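Local atomic coordinates of cyanophycinase-like exopeptidase (actinobacterium SCGC AAA027-L06, PDB entry 6NQC), a protein that probably acts as a serine exopeptidase of the S51 family, related to cyanophycinases, hydrolysing peptide bonds. Residues T162-S174 against I197-T210. Sequence-based numbering, arbitrary orientation.
Sequences THVPNFRLSRHQS and IPDSAAKILLDLPT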
# COMPACT_ATOMS: atom_id res chain seq x y z
N THR A 162 5.78 -6.55 8.55
CA THR A 162 5.62 -7.87 9.14
C THR A 162 4.48 -7.88 10.16
O THR A 162 3.83 -8.90 10.35
CB THR A 162 6.91 -8.35 9.85
OG1 THR A 162 7.28 -7.41 10.88
CG2 THR A 162 8.04 -8.53 8.86
N HIS A 163 4.22 -6.73 10.80
CA HIS A 163 3.26 -6.64 11.89
C HIS A 163 2.46 -5.35 11.82
O HIS A 163 2.97 -4.31 11.37
CB HIS A 163 3.96 -6.73 13.24
CG HIS A 163 4.67 -8.04 13.42
ND1 HIS A 163 5.91 -8.27 12.88
CD2 HIS A 163 4.27 -9.20 13.98
CE1 HIS A 163 6.26 -9.51 13.15
NE2 HIS A 163 5.28 -10.10 13.80
N VAL A 164 1.23 -5.42 12.31
CA VAL A 164 0.29 -4.30 12.31
C VAL A 164 -0.08 -4.02 13.76
O VAL A 164 -0.62 -4.91 14.42
CB VAL A 164 -0.96 -4.60 11.48
CG1 VAL A 164 -1.90 -3.43 11.55
CG2 VAL A 164 -0.56 -4.93 10.00
N PRO A 165 0.16 -2.80 14.27
CA PRO A 165 -0.10 -2.54 15.71
C PRO A 165 -1.58 -2.59 16.01
O PRO A 165 -2.41 -2.14 15.22
CB PRO A 165 0.41 -1.12 15.91
CG PRO A 165 0.31 -0.51 14.50
CD PRO A 165 0.64 -1.60 13.58
N ASN A 166 -1.91 -3.14 17.17
CA ASN A 166 -3.29 -3.21 17.65
C ASN A 166 -3.44 -2.37 18.91
O ASN A 166 -3.08 -2.82 20.01
CB ASN A 166 -3.73 -4.65 17.90
CG ASN A 166 -5.24 -4.79 18.05
OD1 ASN A 166 -5.90 -3.87 18.55
ND2 ASN A 166 -5.78 -5.92 17.64
N PHE A 167 -4.05 -1.18 18.75
CA PHE A 167 -4.24 -0.27 19.88
C PHE A 167 -5.14 -0.85 20.95
O PHE A 167 -5.01 -0.52 22.13
CB PHE A 167 -4.92 1.06 19.49
CG PHE A 167 -4.45 1.64 18.23
CD1 PHE A 167 -5.35 2.18 17.33
CD2 PHE A 167 -3.10 1.65 17.94
CE1 PHE A 167 -4.92 2.70 16.15
CE2 PHE A 167 -2.66 2.17 16.75
CZ PHE A 167 -3.56 2.71 15.86
N ARG A 168 -6.11 -1.66 20.55
CA ARG A 168 -7.08 -2.19 21.49
C ARG A 168 -6.47 -3.22 22.42
O ARG A 168 -7.12 -3.59 23.41
CB ARG A 168 -8.27 -2.78 20.71
CG ARG A 168 -9.34 -1.72 20.31
CD ARG A 168 -9.65 -1.69 18.79
NE ARG A 168 -8.53 -1.16 18.00
CZ ARG A 168 -7.85 -1.85 17.07
NH1 ARG A 168 -8.16 -3.13 16.78
NH2 ARG A 168 -6.84 -1.26 16.43
N LEU A 169 -5.23 -3.67 22.15
CA LEU A 169 -4.67 -4.79 22.87
C LEU A 169 -3.36 -4.37 23.52
O LEU A 169 -3.36 -3.79 24.61
CB LEU A 169 -4.50 -5.98 21.92
CG LEU A 169 -5.75 -6.68 21.40
CD1 LEU A 169 -5.31 -7.97 20.71
CD2 LEU A 169 -6.74 -6.95 22.53
N SER A 170 -2.22 -4.69 22.92
CA SER A 170 -0.92 -4.31 23.47
C SER A 170 0.12 -4.39 22.35
O SER A 170 -0.16 -4.92 21.27
CB SER A 170 -0.52 -5.21 24.66
OG SER A 170 0.05 -6.44 24.22
N ARG A 171 1.32 -3.88 22.62
CA ARG A 171 2.40 -3.99 21.66
C ARG A 171 2.83 -5.42 21.41
O ARG A 171 3.52 -5.68 20.42
CB ARG A 171 3.58 -3.15 22.11
CG ARG A 171 4.35 -3.71 23.31
CD ARG A 171 5.26 -2.63 23.87
NE ARG A 171 6.29 -2.20 22.91
CZ ARG A 171 7.50 -2.75 22.85
NH1 ARG A 171 8.41 -2.35 21.98
NH2 ARG A 171 7.82 -3.73 23.69
N HIS A 172 2.43 -6.37 22.24
CA HIS A 172 2.81 -7.77 22.04
C HIS A 172 1.74 -8.58 21.33
O HIS A 172 1.91 -9.80 21.18
CB HIS A 172 3.13 -8.41 23.39
CG HIS A 172 4.25 -7.74 24.10
ND1 HIS A 172 5.58 -8.00 23.82
CD2 HIS A 172 4.25 -6.76 25.04
CE1 HIS A 172 6.34 -7.23 24.58
NE2 HIS A 172 5.55 -6.47 25.32
N GLN A 173 0.64 -7.93 20.90
CA GLN A 173 -0.45 -8.62 20.23
C GLN A 173 -0.73 -7.98 18.88
O GLN A 173 -1.89 -7.69 18.58
CB GLN A 173 -1.71 -8.59 21.15
CG GLN A 173 -1.48 -9.36 22.48
CD GLN A 173 -2.41 -8.86 23.58
OE1 GLN A 173 -2.18 -7.81 24.18
NE2 GLN A 173 -3.48 -9.59 23.81
N SER A 174 0.31 -7.75 18.09
CA SER A 174 0.13 -7.19 16.75
C SER A 174 -0.47 -8.24 15.83
O SER A 174 -0.34 -9.45 16.06
CB SER A 174 1.48 -6.72 16.22
OG SER A 174 1.97 -5.70 17.10
N ILE A 197 -6.45 9.38 18.71
CA ILE A 197 -6.30 8.24 19.60
C ILE A 197 -5.71 8.69 20.93
O ILE A 197 -4.98 9.68 20.98
CB ILE A 197 -5.40 7.15 18.96
CG1 ILE A 197 -3.97 7.67 18.73
CG2 ILE A 197 -5.99 6.61 17.65
CD1 ILE A 197 -2.98 6.58 18.22
N PRO A 198 -5.93 7.95 22.00
CA PRO A 198 -5.36 8.33 23.30
C PRO A 198 -3.87 7.99 23.37
O PRO A 198 -3.30 7.32 22.50
CB PRO A 198 -6.19 7.51 24.29
CG PRO A 198 -6.64 6.33 23.53
CD PRO A 198 -6.76 6.73 22.07
N ASP A 199 -3.24 8.51 24.42
CA ASP A 199 -1.79 8.33 24.58
C ASP A 199 -1.40 6.86 24.63
O ASP A 199 -0.32 6.46 24.13
CB ASP A 199 -1.31 9.03 25.85
CG ASP A 199 -1.40 10.53 25.76
OD1 ASP A 199 -1.73 11.04 24.66
OD2 ASP A 199 -1.15 11.21 26.78
N SER A 200 -2.26 6.04 25.25
CA SER A 200 -1.98 4.62 25.37
C SER A 200 -1.86 3.98 23.99
O SER A 200 -0.94 3.18 23.74
CB SER A 200 -3.09 3.95 26.19
OG SER A 200 -4.26 3.73 25.42
N ALA A 201 -2.79 4.34 23.09
CA ALA A 201 -2.76 3.85 21.72
C ALA A 201 -1.55 4.39 20.96
O ALA A 201 -0.92 3.65 20.18
CB ALA A 201 -4.06 4.24 21.02
N ALA A 202 -1.25 5.66 21.16
CA ALA A 202 -0.12 6.27 20.49
C ALA A 202 1.17 5.55 20.82
O ALA A 202 2.06 5.45 19.97
CB ALA A 202 -0.01 7.75 20.88
N LYS A 203 1.32 5.07 22.07
CA LYS A 203 2.56 4.42 22.47
C LYS A 203 2.77 3.11 21.72
O LYS A 203 3.91 2.76 21.37
CB LYS A 203 2.58 4.16 23.98
CG LYS A 203 2.70 5.44 24.83
CD LYS A 203 2.47 5.19 26.33
CE LYS A 203 2.18 6.51 27.09
NZ LYS A 203 0.81 6.51 27.75
N ILE A 204 1.67 2.37 21.50
CA ILE A 204 1.72 1.15 20.71
C ILE A 204 2.05 1.47 19.25
O ILE A 204 2.94 0.87 18.64
CB ILE A 204 0.38 0.41 20.85
CG1 ILE A 204 0.17 -0.10 22.29
CG2 ILE A 204 0.27 -0.77 19.87
CD1 ILE A 204 -1.23 -0.61 22.63
N LEU A 205 1.31 2.41 18.66
CA LEU A 205 1.53 2.82 17.28
C LEU A 205 2.98 3.22 17.05
O LEU A 205 3.55 2.95 15.98
CB LEU A 205 0.59 3.97 16.93
CG LEU A 205 0.50 4.47 15.51
CD1 LEU A 205 0.39 3.35 14.51
CD2 LEU A 205 -0.78 5.34 15.37
N LEU A 206 3.61 3.83 18.05
CA LEU A 206 4.97 4.34 17.88
C LEU A 206 6.06 3.34 18.23
O LEU A 206 7.24 3.65 18.02
CB LEU A 206 5.16 5.61 18.71
CG LEU A 206 4.46 6.84 18.13
CD1 LEU A 206 4.46 8.00 19.10
CD2 LEU A 206 5.16 7.20 16.81
N ASP A 207 5.73 2.15 18.74
CA ASP A 207 6.80 1.31 19.30
C ASP A 207 6.30 -0.12 19.43
O ASP A 207 5.66 -0.46 20.44
CB ASP A 207 7.28 1.86 20.64
CG ASP A 207 8.31 1.01 21.31
OD1 ASP A 207 8.93 0.16 20.62
OD2 ASP A 207 8.49 1.20 22.54
N LEU A 208 6.62 -0.95 18.43
CA LEU A 208 6.37 -2.37 18.46
C LEU A 208 7.67 -3.12 18.64
O LEU A 208 8.72 -2.70 18.12
CB LEU A 208 5.69 -2.89 17.19
CG LEU A 208 4.30 -2.29 16.92
CD1 LEU A 208 3.77 -2.87 15.56
CD2 LEU A 208 3.30 -2.62 18.00
N PRO A 209 7.63 -4.26 19.34
CA PRO A 209 8.87 -5.02 19.61
C PRO A 209 9.45 -5.65 18.37
O PRO A 209 10.58 -6.13 18.42
CB PRO A 209 8.42 -6.09 20.60
CG PRO A 209 6.95 -6.32 20.27
CD PRO A 209 6.42 -4.95 19.84
N THR A 210 8.70 -5.68 17.27
CA THR A 210 9.15 -6.24 16.00
C THR A 210 9.72 -5.19 15.06
O THR A 210 10.15 -5.53 13.95
CB THR A 210 7.98 -6.97 15.35
OG1 THR A 210 6.83 -6.10 15.29
CG2 THR A 210 7.60 -8.22 16.18
O HOH W 1 9.90 -8.19 12.04
O HOH W 2 4.57 -6.29 17.05
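R171 and D207 illustrate how one arginine can fasten a loop to the chain that follows helix 199-205 by reading both side chain and backbone. R171 NE donates to D207 O at 3.1 Å; the oxygen lies near the guanidinium plane, whereas the nitrogen stands well above the plane of the carbonyl. R171 NH1 makes a salt bridge to D207 OD1 at 2.9 Å, reaching it from above the carboxylate. The guanidinium and carboxylate planes are turned 56° apart, so this is a side-on grip shared between two acceptors rather than a flat carboxylate pair. P209 CD lies over the centre of one guanidinium face, and the bend at chi3 (-63°) helps carry the group there.

Apolar packing continues along the helix. The CB atoms of F167 and A201 meet at 3.6 Å, and F167 CE2 approaches L205 CB. I204 CD1 touches both F167 O and S170 CA, its CG2 branch turning instead to P165 CB. P165 also rests on both methyls of L208. At the other end T210 CG2 sits over the H163 ring, 3.7 Å from the centroid, in a CH-pi contact; a water joins S174 OG to T210 OG1.

The second shell fixes the loop's shape: an Asx turn at N166 and an ST turn at S170, whose OG also donates to Q173 OE1 at 2.6 Å. Beyond them, R185 of strand 184-187 touches P165 and L208 and bonds to L205 O. Strand 163-164 pairs with 175-176, so the motif is a beta-hairpin whose long connecting loop is packed against helix 199-205 and the residues after it in this S51-family peptidase.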